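Local coordinates for protein leucine aminopeptidase A1, chloroplastic (Solanum lycopersicum, PDB 5D8N) that removes N-terminal amino acids, leucine above all, from peptides as a magnesium-dependent homohexameric M17 aminopeptidase, and also acts as a molecular chaperone, at residues E235-I247 with V332-P344. The protein carries 1 engineered substitution. Numbering follows the deposited sequence. Where two conformers were deposited one is given.
Sequences EAKKIASTYSDVI and VLGAAKALGEIRP
The Tyr243 ring lies with one face on the backbone of Gly340 and Glu341. Gly340 has no side chain, and its CA sits 4.0 Å from the centroid of the Tyr243 ring, a CH-pi contact. The opposite face carries Thr242 CG2. The Arg343 guanidinium has Val246 CG1 over one face and the Asp245 carboxylate at its edge. NH1 and NH2 of Arg343 both grip Asp245 OD2, at 3.0 and 3.2 Å. The two planes are 41° apart, and this salt bridge joins two exposed residues past the helix ends.

Helix 235-242 and helix 332-342 run nearly parallel, 7° apart, and their axes come within 10.0 Å at the closest. They pack side by side against the mixed sheet of the M17 catalytic domain; Ala236 and Leu333 both touch strand 278-284. Ile239 points from helix 235-242 toward helix 332-342, its CD1 3.6 Å from Leu333 O and its CG2 near Ala336 CB.

At the edge of the Tyr243 ring, the hydroxyl uses both its roles: Tyr243 OH donates to Glu341 OE2 (2.7 Å), meeting it from above the carboxylate plane, and accepts from Lys337 NZ (3.0 Å). The Lys337 chain bends at chi2 (73°), which turns its amine to the phenol. A phenylalanine in place of Tyr243 would probably leave Lys337 NZ and Glu341 OE2 without the hydroxyl that joins them. One water links Lys337 NZ to Thr242 OG1.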
# COMPACT_ATOMS: atom_id res chain seq x y z
N GLU A 235 7.72 -11.79 39.35
CA GLU A 235 9.00 -11.13 39.38
C GLU A 235 8.97 -9.97 40.40
O GLU A 235 9.95 -9.71 41.09
CB GLU A 235 9.44 -10.63 38.00
CG GLU A 235 9.69 -11.73 36.98
CD GLU A 235 10.96 -12.54 37.19
OE1 GLU A 235 11.91 -12.11 37.88
OE2 GLU A 235 11.00 -13.67 36.66
N ALA A 236 7.89 -9.21 40.39
CA ALA A 236 7.77 -8.13 41.37
C ALA A 236 7.79 -8.66 42.80
O ALA A 236 8.44 -8.09 43.68
CB ALA A 236 6.50 -7.32 41.12
N LYS A 237 7.07 -9.74 43.04
CA LYS A 237 7.05 -10.36 44.36
C LYS A 237 8.41 -10.88 44.80
O LYS A 237 8.76 -10.81 45.99
CB LYS A 237 6.03 -11.51 44.39
CG LYS A 237 4.61 -10.99 44.44
CD LYS A 237 3.65 -12.10 44.81
CE LYS A 237 3.03 -12.78 43.62
NZ LYS A 237 2.16 -13.90 44.08
N LYS A 238 9.20 -11.34 43.84
CA LYS A 238 10.53 -11.87 44.11
C LYS A 238 11.44 -10.74 44.57
O LYS A 238 12.26 -10.91 45.48
CB LYS A 238 11.09 -12.51 42.84
CG LYS A 238 12.51 -13.06 42.94
CD LYS A 238 12.98 -13.62 41.60
CE LYS A 238 14.49 -13.78 41.54
NZ LYS A 238 14.85 -14.53 40.30
N ILE A 239 11.30 -9.57 43.95
CA ILE A 239 12.09 -8.42 44.36
C ILE A 239 11.71 -8.08 45.80
O ILE A 239 12.56 -7.85 46.63
CB ILE A 239 11.85 -7.21 43.45
CG1 ILE A 239 12.48 -7.47 42.07
CG2 ILE A 239 12.45 -5.95 44.07
CD1 ILE A 239 11.99 -6.51 41.01
N ALA A 240 10.42 -8.05 46.10
CA ALA A 240 9.98 -7.65 47.44
C ALA A 240 10.45 -8.67 48.47
O ALA A 240 10.83 -8.30 49.57
CB ALA A 240 8.46 -7.53 47.49
N SER A 241 10.41 -9.94 48.09
CA SER A 241 10.82 -11.01 48.97
C SER A 241 12.30 -10.92 49.29
O SER A 241 12.70 -11.06 50.45
CB SER A 241 10.50 -12.36 48.33
OG SER A 241 11.02 -13.37 49.16
N THR A 242 13.10 -10.58 48.28
CA THR A 242 14.54 -10.47 48.45
C THR A 242 14.86 -9.31 49.39
O THR A 242 15.88 -9.34 50.07
CB THR A 242 15.25 -10.27 47.10
OG1 THR A 242 14.94 -11.37 46.24
CG2 THR A 242 16.75 -10.22 47.26
N TYR A 243 14.10 -8.23 49.30
CA TYR A 243 14.45 -7.00 50.01
C TYR A 243 13.32 -6.60 50.97
O TYR A 243 12.94 -5.43 51.04
CB TYR A 243 14.78 -5.87 49.02
CG TYR A 243 15.86 -6.21 48.00
CD1 TYR A 243 17.21 -6.24 48.36
CD2 TYR A 243 15.53 -6.45 46.68
CE1 TYR A 243 18.19 -6.60 47.46
CE2 TYR A 243 16.50 -6.82 45.77
CZ TYR A 243 17.82 -6.93 46.17
OH TYR A 243 18.78 -7.33 45.28
N SER A 244 12.78 -7.59 51.67
CA SER A 244 11.50 -7.44 52.35
C SER A 244 11.48 -6.41 53.49
O SER A 244 10.43 -5.95 53.90
CB SER A 244 11.00 -8.79 52.88
OG SER A 244 11.95 -9.29 53.80
N ASP A 245 12.65 -6.02 53.98
CA ASP A 245 12.69 -4.99 55.02
C ASP A 245 12.64 -3.57 54.46
O ASP A 245 12.31 -2.65 55.22
CB ASP A 245 13.92 -5.15 55.91
CG ASP A 245 15.21 -4.90 55.15
OD1 ASP A 245 15.26 -5.20 53.95
OD2 ASP A 245 16.19 -4.51 55.80
N VAL A 246 12.80 -3.42 53.15
CA VAL A 246 12.65 -2.11 52.50
C VAL A 246 11.68 -2.02 51.32
O VAL A 246 11.35 -0.92 50.88
CB VAL A 246 14.02 -1.58 52.05
CG1 VAL A 246 14.88 -1.31 53.28
CG2 VAL A 246 14.71 -2.56 51.13
N ILE A 247 11.26 -3.16 50.80
CA ILE A 247 10.28 -3.18 49.73
C ILE A 247 9.07 -4.03 50.10
O ILE A 247 9.20 -5.21 50.40
CB ILE A 247 10.90 -3.66 48.39
CG1 ILE A 247 11.98 -2.67 47.92
CG2 ILE A 247 9.82 -3.81 47.34
CD1 ILE A 247 12.77 -3.14 46.71
N VAL A 332 11.32 0.02 35.11
CA VAL A 332 10.80 0.28 36.45
C VAL A 332 11.17 -0.83 37.44
O VAL A 332 11.62 -0.57 38.56
CB VAL A 332 9.30 0.54 36.39
CG1 VAL A 332 8.65 0.53 37.75
CG2 VAL A 332 9.05 1.90 35.71
N LEU A 333 10.96 -2.08 37.05
CA LEU A 333 11.30 -3.19 37.95
C LEU A 333 12.80 -3.33 38.16
O LEU A 333 13.27 -3.61 39.25
CB LEU A 333 10.71 -4.49 37.42
CG LEU A 333 9.18 -4.49 37.45
CD1 LEU A 333 8.67 -5.78 36.85
CD2 LEU A 333 8.59 -4.36 38.84
N GLY A 334 13.56 -3.05 37.10
CA GLY A 334 15.02 -2.96 37.20
C GLY A 334 15.48 -1.92 38.19
O GLY A 334 16.36 -2.16 39.02
N ALA A 335 14.80 -0.78 38.20
CA ALA A 335 15.13 0.25 39.16
C ALA A 335 14.86 -0.23 40.59
O ALA A 335 15.61 0.10 41.50
CB ALA A 335 14.35 1.53 38.86
N ALA A 336 13.76 -0.96 40.78
CA ALA A 336 13.41 -1.46 42.10
C ALA A 336 14.47 -2.41 42.61
O ALA A 336 14.84 -2.37 43.78
CB ALA A 336 12.07 -2.17 42.08
N LYS A 337 14.90 -3.32 41.74
CA LYS A 337 15.96 -4.24 42.04
C LYS A 337 17.24 -3.54 42.47
O LYS A 337 17.86 -3.90 43.48
CB LYS A 337 16.17 -5.15 40.83
CG LYS A 337 17.38 -6.07 40.90
CD LYS A 337 17.17 -7.19 41.87
CE LYS A 337 18.32 -8.19 41.78
NZ LYS A 337 18.25 -9.10 42.98
N ALA A 338 17.63 -2.51 41.74
CA ALA A 338 18.78 -1.72 42.12
C ALA A 338 18.58 -1.05 43.50
O ALA A 338 19.45 -1.11 44.37
CB ALA A 338 19.11 -0.69 41.05
N LEU A 339 17.45 -0.38 43.66
CA LEU A 339 17.23 0.43 44.84
C LEU A 339 17.09 -0.44 46.07
O LEU A 339 17.44 -0.05 47.18
CB LEU A 339 16.02 1.32 44.62
CG LEU A 339 16.29 2.44 43.60
CD1 LEU A 339 14.99 3.13 43.21
CD2 LEU A 339 17.27 3.48 44.14
N GLY A 340 16.60 -1.65 45.89
CA GLY A 340 16.50 -2.57 47.00
C GLY A 340 17.85 -2.85 47.64
O GLY A 340 17.94 -2.91 48.88
N GLU A 341 18.90 -2.94 46.81
CA GLU A 341 20.26 -3.09 47.29
C GLU A 341 20.83 -1.79 47.82
O GLU A 341 21.59 -1.78 48.77
CB GLU A 341 21.19 -3.60 46.18
CG GLU A 341 20.86 -4.99 45.68
CD GLU A 341 21.53 -6.09 46.49
OE1 GLU A 341 22.07 -5.80 47.58
OE2 GLU A 341 21.32 -7.26 46.13
N ILE A 342 20.64 -0.70 47.07
CA ILE A 342 21.31 0.56 47.38
C ILE A 342 20.74 1.20 48.64
O ILE A 342 21.47 1.81 49.43
CB ILE A 342 21.18 1.54 46.21
CG1 ILE A 342 21.95 1.02 44.99
CG2 ILE A 342 21.70 2.91 46.63
CD1 ILE A 342 21.55 1.68 43.68
N ARG A 343 19.45 0.98 48.89
CA ARG A 343 18.78 1.41 50.14
C ARG A 343 18.94 2.88 50.45
O ARG A 343 19.28 3.23 51.56
CB ARG A 343 19.32 0.67 51.37
CG ARG A 343 19.08 -0.81 51.36
CD ARG A 343 19.82 -1.44 52.53
NE ARG A 343 19.13 -1.21 53.80
CZ ARG A 343 18.25 -2.04 54.35
NH1 ARG A 343 17.87 -3.15 53.72
NH2 ARG A 343 17.60 -1.68 55.46
N PRO A 344 18.53 3.75 49.54
CA PRO A 344 18.61 5.16 49.89
C PRO A 344 17.63 5.56 50.98
O PRO A 344 16.48 5.12 51.01
CB PRO A 344 18.27 5.87 48.59
CG PRO A 344 17.45 4.87 47.83
CD PRO A 344 18.03 3.53 48.17
O HOH W 1 15.57 -10.11 43.56